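Local coordinates for enterobactin synthetase component F-related protein (Vibrio cholerae serotype O1, PDB 4OXI), which probably activates glycine with ATP as a glycyl-adenylate, acting as an adenylation domain in a pathway that modifies lipopolysaccharide and confers resistance to antimicrobial peptides, at residues A[115-127]-A[210-222]. Numbering follows the deposited sequence.
Sequences WASYLGGMTYIPL and LDNEHEYAYIMQT
Tyr124 and Tyr218 form a single parallel beta bridge, the point where strand 123-126, at the edge of a five-stranded parallel sheet of the adenylation fold, meets strand 216-222. Tyr124 N gives a hydrogen bond to Ala217 O (3.0 Å), and Tyr124 O receives Ile219 N at 3.0 Å. The two side chains run alongside each other. With CG between its backbone N and carbonyl carbon (chi1 81°), the Tyr124 ring sets one face over Tyr218 CB, which lies 3.8 Å from the ring centroid; the rings themselves meet obliquely, planes at 36°. Val270 of helix 268-279 touches both tyrosines.

One residue earlier, Thr123 OG1 donates to Tyr216 O at 2.7 Å, from above the carbonyl plane, while CG2 packs on Tyr216 CB and Ile219 CG1. The same hydroxyl accepts from a water shared with Glu215 OE2, and Gln98 is a further partner. Glu215 OE2 also takes Tyr216 N on its anti side, a bond that, with the water, holds OE2 near Thr123. Farther along, Pro126 CG rests against Met220 SD at 3.7 Å.

Just before strand 123-126, helix 108-119 ends in a Schellman motif with Gly121, at positive phi, as C-prime. Leu210 CD1 lies 3.5 Å from Gly121 N, over this turn. At the edge of the Tyr124 ring, in its plane, a water is hydrogen-bonded to Ser117 OG (2.7 Å) and donates to Met122 O and to Ala217 O, the latter at 2.8 Å.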
ATOM      1  N   TRP A 115      12.619  -9.051   0.562  1.00 18.20           N
ATOM      2  CA  TRP A 115      13.997  -8.812   0.145  1.00 20.54           C
ATOM      3  C   TRP A 115      14.437  -9.889  -0.848  1.00 21.54           C
ATOM      4  O   TRP A 115      15.102  -9.596  -1.829  1.00 21.28           O
ATOM      5  CB  TRP A 115      14.940  -8.907   1.333  1.00 17.91           C
ATOM      6  CG  TRP A 115      15.032  -7.727   2.187  1.00 22.71           C
ATOM      7  CD1 TRP A 115      14.018  -6.908   2.586  1.00 22.45           C
ATOM      8  CD2 TRP A 115      16.224  -7.232   2.809  1.00 24.59           C
ATOM      9  NE1 TRP A 115      14.512  -5.918   3.420  1.00 23.77           N
ATOM     10  CE2 TRP A 115      15.864  -6.099   3.570  1.00 22.66           C
ATOM     11  CE3 TRP A 115      17.561  -7.639   2.798  1.00 25.14           C
ATOM     12  CZ2 TRP A 115      16.794  -5.369   4.313  1.00 22.25           C
ATOM     13  CZ3 TRP A 115      18.495  -6.896   3.523  1.00 24.73           C
ATOM     14  CH2 TRP A 115      18.102  -5.780   4.273  1.00 22.29           C
ATOM     15  N   ALA A 116      14.079 -11.137  -0.566  1.00 19.10           N
ATOM     16  CA  ALA A 116      14.454 -12.255  -1.425  1.00 19.50           C
ATOM     17  C   ALA A 116      13.864 -12.063  -2.804  1.00 22.84           C
ATOM     18  O   ALA A 116      14.512 -12.326  -3.814  1.00 23.06           O
ATOM     19  CB  ALA A 116      13.952 -13.591  -0.827  1.00 17.34           C
ATOM     20  N   SER A 117      12.612 -11.624  -2.851  1.00 21.65           N
ATOM     21  CA  SER A 117      11.962 -11.436  -4.137  1.00 21.07           C
ATOM     22  C   SER A 117      12.598 -10.286  -4.898  1.00 21.77           C
ATOM     23  O   SER A 117      12.840 -10.386  -6.111  1.00 21.13           O
ATOM     24  CB  SER A 117      10.464 -11.184  -3.960  1.00 21.38           C
ATOM     25  OG  SER A 117       9.922 -10.747  -5.193  1.00 22.69           O
ATOM     26  N   TYR A 118      12.870  -9.188  -4.198  1.00 22.02           N
ATOM     27  CA  TYR A 118      13.510  -8.050  -4.850  1.00 19.56           C
ATOM     28  C   TYR A 118      14.914  -8.413  -5.370  1.00 22.32           C
ATOM     29  O   TYR A 118      15.242  -8.159  -6.529  1.00 23.35           O
ATOM     30  CB  TYR A 118      13.595  -6.811  -3.930  1.00 20.64           C
ATOM     31  CG  TYR A 118      14.356  -5.716  -4.634  1.00 22.91           C
ATOM     32  CD1 TYR A 118      13.725  -4.916  -5.574  1.00 23.97           C
ATOM     33  CD2 TYR A 118      15.720  -5.530  -4.419  1.00 21.92           C
ATOM     34  CE1 TYR A 118      14.413  -3.937  -6.265  1.00 24.51           C
ATOM     35  CE2 TYR A 118      16.424  -4.551  -5.110  1.00 24.15           C
ATOM     36  CZ  TYR A 118      15.765  -3.765  -6.038  1.00 28.28           C
ATOM     37  OH  TYR A 118      16.439  -2.788  -6.730  1.00 26.06           O
ATOM     38  N   LEU A 119      15.741  -8.988  -4.500  1.00 22.97           N
ATOM     39  CA  LEU A 119      17.120  -9.309  -4.851  1.00 21.15           C
ATOM     40  C   LEU A 119      17.186 -10.302  -6.006  1.00 25.22           C
ATOM     41  O   LEU A 119      18.093 -10.237  -6.839  1.00 23.62           O
ATOM     42  CB  LEU A 119      17.855  -9.858  -3.632  1.00 20.56           C
ATOM     43  CG  LEU A 119      18.131  -8.820  -2.541  1.00 25.48           C
ATOM     44  CD1 LEU A 119      18.756  -9.469  -1.319  1.00 23.10           C
ATOM     45  CD2 LEU A 119      19.045  -7.720  -3.058  1.00 18.89           C
ATOM     46  N   GLY A 120      16.202 -11.201  -6.068  1.00 26.74           N
ATOM     47  CA  GLY A 120      16.160 -12.230  -7.090  1.00 22.78           C
ATOM     48  C   GLY A 120      15.364 -11.905  -8.352  1.00 26.83           C
ATOM     49  O   GLY A 120      15.190 -12.772  -9.210  1.00 26.84           O
ATOM     50  N   GLY A 121      14.871 -10.675  -8.481  1.00 25.12           N
ATOM     51  CA  GLY A 121      14.101 -10.313  -9.662  1.00 25.41           C
ATOM     52  C   GLY A 121      12.744 -11.002  -9.781  1.00 24.05           C
ATOM     53  O   GLY A 121      12.190 -11.149 -10.870  1.00 26.64           O
ATOM     54  N   MET A 122      12.189 -11.424  -8.657  1.00 25.84           N
ATOM     55  CA  MET A 122      10.899 -12.104  -8.685  1.00 25.33           C
ATOM     56  C   MET A 122       9.729 -11.185  -8.347  1.00 22.88           C
ATOM     57  O   MET A 122       9.909  -9.965  -8.226  1.00 23.12           O
ATOM     58  CB  MET A 122      10.964 -13.341  -7.801  1.00 26.84           C
ATOM     59  CG  MET A 122      11.932 -14.365  -8.418  1.00 30.23           C
ATOM     60  SD  MET A 122      12.434 -15.619  -7.264  1.00 46.14           S
ATOM     61  CE  MET A 122      10.795 -15.982  -6.621  1.00 37.55           C
ATOM     62  N   THR A 123       8.533 -11.762  -8.242  1.00 21.98           N
ATOM     63  CA  THR A 123       7.311 -10.988  -8.011  1.00 19.53           C
ATOM     64  C   THR A 123       6.669 -11.446  -6.719  1.00 21.35           C
ATOM     65  O   THR A 123       6.400 -12.645  -6.553  1.00 22.32           O
ATOM     66  CB  THR A 123       6.272 -11.241  -9.126  1.00 23.77           C
ATOM     67  OG1 THR A 123       6.899 -11.135 -10.411  1.00 23.04           O
ATOM     68  CG2 THR A 123       5.119 -10.245  -9.036  1.00 17.94           C
ATOM     69  N   TYR A 124       6.411 -10.520  -5.797  1.00 18.67           N
ATOM     70  CA  TYR A 124       5.726 -10.922  -4.579  1.00 18.87           C
ATOM     71  C   TYR A 124       4.284 -10.438  -4.533  1.00 18.91           C
ATOM     72  O   TYR A 124       3.938  -9.404  -5.106  1.00 17.95           O
ATOM     73  CB  TYR A 124       6.521 -10.577  -3.309  1.00 17.52           C
ATOM     74  CG  TYR A 124       6.435  -9.144  -2.811  1.00 19.14           C
ATOM     75  CD1 TYR A 124       5.438  -8.756  -1.913  1.00 17.18           C
ATOM     76  CD2 TYR A 124       7.391  -8.196  -3.187  1.00 18.06           C
ATOM     77  CE1 TYR A 124       5.369  -7.450  -1.434  1.00 17.20           C
ATOM     78  CE2 TYR A 124       7.332  -6.879  -2.712  1.00 16.67           C
ATOM     79  CZ  TYR A 124       6.325  -6.526  -1.836  1.00 18.09           C
ATOM     80  OH  TYR A 124       6.273  -5.245  -1.354  1.00 19.75           O
ATOM     81  N   ILE A 125       3.450 -11.220  -3.858  1.00 17.76           N
ATOM     82  CA  ILE A 125       2.025 -10.950  -3.764  1.00 18.33           C
ATOM     83  C   ILE A 125       1.601 -11.029  -2.298  1.00 17.84           C
ATOM     84  O   ILE A 125       1.409 -12.114  -1.753  1.00 18.69           O
ATOM     85  CB  ILE A 125       1.235 -11.987  -4.574  1.00 20.90           C
ATOM     86  CG1 ILE A 125       1.812 -12.087  -5.995  1.00 20.67           C
ATOM     87  CG2 ILE A 125      -0.270 -11.633  -4.622  1.00 17.02           C
ATOM     88  CD1 ILE A 125       1.452 -13.353  -6.700  1.00 24.20           C
ATOM     89  N   PRO A 126       1.472  -9.877  -1.641  1.00 16.24           N
ATOM     90  CA  PRO A 126       1.117  -9.951  -0.222  1.00 18.09           C
ATOM     91  C   PRO A 126      -0.352 -10.324  -0.056  1.00 20.39           C
ATOM     92  O   PRO A 126      -1.196  -9.805  -0.785  1.00 22.56           O
ATOM     93  CB  PRO A 126       1.368  -8.518   0.274  1.00 16.75           C
ATOM     94  CG  PRO A 126       1.221  -7.650  -0.932  1.00 16.43           C
ATOM     95  CD  PRO A 126       1.691  -8.491  -2.103  1.00 20.07           C
ATOM     96  N   LEU A 127      -0.655 -11.205   0.890  1.00 19.28           N
ATOM     97  CA  LEU A 127      -2.034 -11.632   1.118  1.00 18.85           C
ATOM     98  C   LEU A 127      -2.584 -10.920   2.353  1.00 22.54           C
ATOM     99  O   LEU A 127      -1.876 -10.766   3.351  1.00 21.44           O
ATOM    100  CB  LEU A 127      -2.069 -13.148   1.340  1.00 17.55           C
ATOM    101  CG  LEU A 127      -1.511 -14.010   0.213  1.00 17.91           C
ATOM    102  CD1 LEU A 127      -1.422 -15.490   0.604  1.00 18.23           C
ATOM    103  CD2 LEU A 127      -2.365 -13.843  -1.044  1.00 16.82           C
ATOM    104  N   LEU A 210      20.592  -9.136 -13.429  1.00 65.84           N
ATOM    105  CA  LEU A 210      19.152  -8.995 -13.646  1.00 65.47           C
ATOM    106  C   LEU A 210      18.837  -7.856 -14.602  1.00 62.74           C
ATOM    107  O   LEU A 210      19.255  -6.717 -14.389  1.00 61.16           O
ATOM    108  CB  LEU A 210      18.424  -8.807 -12.318  1.00 58.52           C
ATOM    109  CG  LEU A 210      18.639 -10.023 -11.417  1.00 56.66           C
ATOM    110  CD1 LEU A 210      17.899  -9.864 -10.136  1.00 44.21           C
ATOM    111  CD2 LEU A 210      18.191 -11.290 -12.125  1.00 58.31           C
ATOM    112  N   ASP A 211      18.088  -8.173 -15.653  1.00 64.55           N
ATOM    113  CA  ASP A 211      17.922  -7.246 -16.763  1.00 69.24           C
ATOM    114  C   ASP A 211      16.518  -7.209 -17.363  1.00 68.25           C
ATOM    115  O   ASP A 211      16.359  -6.944 -18.555  1.00 71.36           O
ATOM    116  CB  ASP A 211      18.939  -7.563 -17.866  1.00 76.04           C
ATOM    117  CG  ASP A 211      18.809  -8.988 -18.398  1.00 84.43           C
ATOM    118  OD1 ASP A 211      17.676  -9.527 -18.423  1.00 86.54           O
ATOM    119  OD2 ASP A 211      19.844  -9.573 -18.796  1.00 85.48           O
ATOM    120  N   ASN A 212      15.498  -7.493 -16.565  1.00 65.70           N
ATOM    121  CA  ASN A 212      14.150  -7.208 -17.032  1.00 54.93           C
ATOM    122  C   ASN A 212      13.465  -6.196 -16.126  1.00 44.92           C
ATOM    123  O   ASN A 212      12.737  -6.557 -15.204  1.00 41.65           O
ATOM    124  CB  ASN A 212      13.313  -8.476 -17.195  1.00 54.21           C
ATOM    125  CG  ASN A 212      12.044  -8.234 -17.999  1.00 50.01           C
ATOM    126  OD1 ASN A 212      11.843  -7.152 -18.573  1.00 51.05           O
ATOM    127  ND2 ASN A 212      11.179  -9.242 -18.051  1.00 51.43           N
ATOM    128  N   GLU A 213      13.701  -4.919 -16.408  1.00 41.32           N
ATOM    129  CA  GLU A 213      13.122  -3.851 -15.622  1.00 33.58           C
ATOM    130  C   GLU A 213      11.614  -3.842 -15.771  1.00 33.76           C
ATOM    131  O   GLU A 213      10.921  -3.185 -15.001  1.00 33.14           O
ATOM    132  CB  GLU A 213      13.708  -2.508 -16.034  1.00 36.03           C
ATOM    133  CG  GLU A 213      15.094  -2.223 -15.464  1.00 35.07           C
ATOM    134  CD  GLU A 213      15.069  -1.894 -13.975  1.00 44.27           C
ATOM    135  OE1 GLU A 213      14.613  -0.785 -13.607  1.00 38.86           O
ATOM    136  OE2 GLU A 213      15.518  -2.741 -13.165  1.00 54.94           O
ATOM    137  N   HIS A 214      11.103  -4.589 -16.747  1.00 33.21           N
ATOM    138  CA  HIS A 214       9.669  -4.607 -16.999  1.00 36.49           C
ATOM    139  C   HIS A 214       8.934  -5.776 -16.378  1.00 33.99           C
ATOM    140  O   HIS A 214       7.706  -5.821 -16.408  1.00 35.57           O
ATOM    141  CB  HIS A 214       9.383  -4.497 -18.493  1.00 44.52           C
ATOM    142  CG  HIS A 214       9.829  -3.190 -19.065  1.00 58.93           C
ATOM    143  ND1 HIS A 214       9.427  -1.979 -18.535  1.00 56.96           N
ATOM    144  CD2 HIS A 214      10.681  -2.899 -20.076  1.00 58.72           C
ATOM    145  CE1 HIS A 214       9.998  -0.998 -19.210  1.00 56.55           C
ATOM    146  NE2 HIS A 214      10.762  -1.528 -20.151  1.00 68.25           N
ATOM    147  N   GLU A 215       9.680  -6.707 -15.799  1.00 29.57           N
ATOM    148  CA  GLU A 215       9.088  -7.759 -14.975  1.00 30.80           C
ATOM    149  C   GLU A 215       8.372  -7.129 -13.768  1.00 25.57           C
ATOM    150  O   GLU A 215       8.722  -6.038 -13.321  1.00 23.06           O
ATOM    151  CB  GLU A 215      10.182  -8.732 -14.516  1.00 30.11           C
ATOM    152  CG  GLU A 215       9.707  -9.871 -13.652  1.00 28.08           C
ATOM    153  CD  GLU A 215       8.702 -10.758 -14.357  1.00 36.89           C
ATOM    154  OE1 GLU A 215       9.152 -11.665 -15.097  1.00 38.34           O
ATOM    155  OE2 GLU A 215       7.471 -10.553 -14.171  1.00 32.30           O
ATOM    156  N   TYR A 216       7.353  -7.799 -13.254  1.00 25.57           N
ATOM    157  CA  TYR A 216       6.622  -7.280 -12.101  1.00 25.61           C
ATOM    158  C   TYR A 216       7.398  -7.502 -10.801  1.00 25.56           C
ATOM    159  O   TYR A 216       7.888  -8.612 -10.539  1.00 23.06           O
ATOM    160  CB  TYR A 216       5.275  -7.977 -11.997  1.00 23.04           C
ATOM    161  CG  TYR A 216       4.371  -7.791 -13.198  1.00 22.92           C
ATOM    162  CD1 TYR A 216       4.303  -6.571 -13.866  1.00 27.20           C
ATOM    163  CD2 TYR A 216       3.568  -8.833 -13.652  1.00 22.35           C
ATOM    164  CE1 TYR A 216       3.460  -6.396 -14.973  1.00 26.79           C
ATOM    165  CE2 TYR A 216       2.726  -8.670 -14.751  1.00 28.22           C
ATOM    166  CZ  TYR A 216       2.674  -7.449 -15.398  1.00 29.51           C
ATOM    167  OH  TYR A 216       1.831  -7.286 -16.467  1.00 32.42           O
ATOM    168  N   ALA A 217       7.494  -6.454  -9.979  1.00 20.99           N
ATOM    169  CA  ALA A 217       8.136  -6.562  -8.668  1.00 20.08           C
ATOM    170  C   ALA A 217       7.134  -7.018  -7.603  1.00 21.49           C
ATOM    171  O   ALA A 217       7.474  -7.811  -6.704  1.00 19.36           O
ATOM    172  CB  ALA A 217       8.785  -5.229  -8.266  1.00 16.11           C
ATOM    173  N   TYR A 218       5.903  -6.516  -7.694  1.00 19.12           N
ATOM    174  CA  TYR A 218       4.855  -6.964  -6.778  1.00 19.01           C
ATOM    175  C   TYR A 218       3.489  -6.786  -7.397  1.00 21.09           C
ATOM    176  O   TYR A 218       3.322  -5.988  -8.316  1.00 21.76           O
ATOM    177  CB  TYR A 218       4.918  -6.216  -5.432  1.00 17.67           C
ATOM    178  CG  TYR A 218       4.758  -4.702  -5.514  1.00 19.60           C
ATOM    179  CD1 TYR A 218       3.504  -4.103  -5.414  1.00 19.89           C
ATOM    180  CD2 TYR A 218       5.860  -3.878  -5.675  1.00 15.21           C
ATOM    181  CE1 TYR A 218       3.362  -2.722  -5.477  1.00 15.34           C
ATOM    182  CE2 TYR A 218       5.728  -2.488  -5.741  1.00 16.66           C
ATOM    183  CZ  TYR A 218       4.477  -1.925  -5.648  1.00 20.51           C
ATOM    184  OH  TYR A 218       4.344  -0.554  -5.715  1.00 19.26           O
ATOM    185  N   ILE A 219       2.508  -7.526  -6.895  1.00 18.08           N
ATOM    186  CA  ILE A 219       1.140  -7.350  -7.370  1.00 21.49           C
ATOM    187  C   ILE A 219       0.207  -7.050  -6.208  1.00 20.54           C
ATOM    188  O   ILE A 219       0.100  -7.844  -5.267  1.00 22.47           O
ATOM    189  CB  ILE A 219       0.634  -8.617  -8.088  1.00 22.06           C
ATOM    190  CG1 ILE A 219       1.572  -8.978  -9.252  1.00 18.75           C
ATOM    191  CG2 ILE A 219      -0.806  -8.424  -8.539  1.00 18.69           C
ATOM    192  CD1 ILE A 219       1.335 -10.382  -9.819  1.00 20.15           C
ATOM    193  N   MET A 220      -0.481  -5.918  -6.286  1.00 21.66           N
ATOM    194  CA  MET A 220      -1.417  -5.510  -5.251  1.00 22.56           C
ATOM    195  C   MET A 220      -2.821  -5.822  -5.709  1.00 25.76           C
ATOM    196  O   MET A 220      -3.057  -6.109  -6.886  1.00 21.41           O
ATOM    197  CB  MET A 220      -1.322  -4.003  -4.986  1.00 18.12           C
ATOM    198  CG  MET A 220      -0.031  -3.566  -4.316  1.00 24.66           C
ATOM    199  SD  MET A 220       0.470  -4.629  -2.938  1.00 26.71           S
ATOM    200  CE  MET A 220       1.617  -3.501  -2.126  1.00 22.35           C
ATOM    201  N   GLN A 221      -3.762  -5.769  -4.777  1.00 25.28           N
ATOM    202  CA  GLN A 221      -5.152  -5.797  -5.170  1.00 30.54           C
ATOM    203  C   GLN A 221      -5.973  -4.731  -4.466  1.00 30.67           C
ATOM    204  O   GLN A 221      -5.647  -4.274  -3.371  1.00 29.19           O
ATOM    205  CB  GLN A 221      -5.778  -7.187  -5.032  1.00 31.28           C
ATOM    206  CG  GLN A 221      -5.662  -7.842  -3.691  1.00 34.11           C
ATOM    207  CD  GLN A 221      -6.331  -9.224  -3.671  1.00 47.21           C
ATOM    208  OE1 GLN A 221      -6.076 -10.099  -4.535  1.00 39.53           O
ATOM    209  NE2 GLN A 221      -7.208  -9.420  -2.691  1.00 43.89           N
ATOM    210  N   THR A 222      -7.022  -4.304  -5.146  1.00 30.77           N
ATOM    211  CA  THR A 222      -7.849  -3.259  -4.626  1.00 32.08           C
ATOM    212  C   THR A 222      -9.301  -3.611  -4.898  1.00 31.00           C
ATOM    213  O   THR A 222      -9.596  -4.520  -5.671  1.00 30.60           O
ATOM    214  CB  THR A 222      -7.477  -1.892  -5.239  1.00 32.20           C
ATOM    215  OG1 THR A 222      -8.203  -0.854  -4.562  1.00 42.70           O
ATOM    216  CG2 THR A 222      -7.806  -1.852  -6.718  1.00 33.50           C
TER
HETATM  217  O   HOH W   1      10.108  -8.104  -5.798  1.00 21.57           O
HETATM  218  O   HOH W   2       5.545 -11.888 -12.537  1.00 22.83           O
HETATM  219  O   HOH W   3      -1.713  -8.312  -3.044  1.00 25.26           O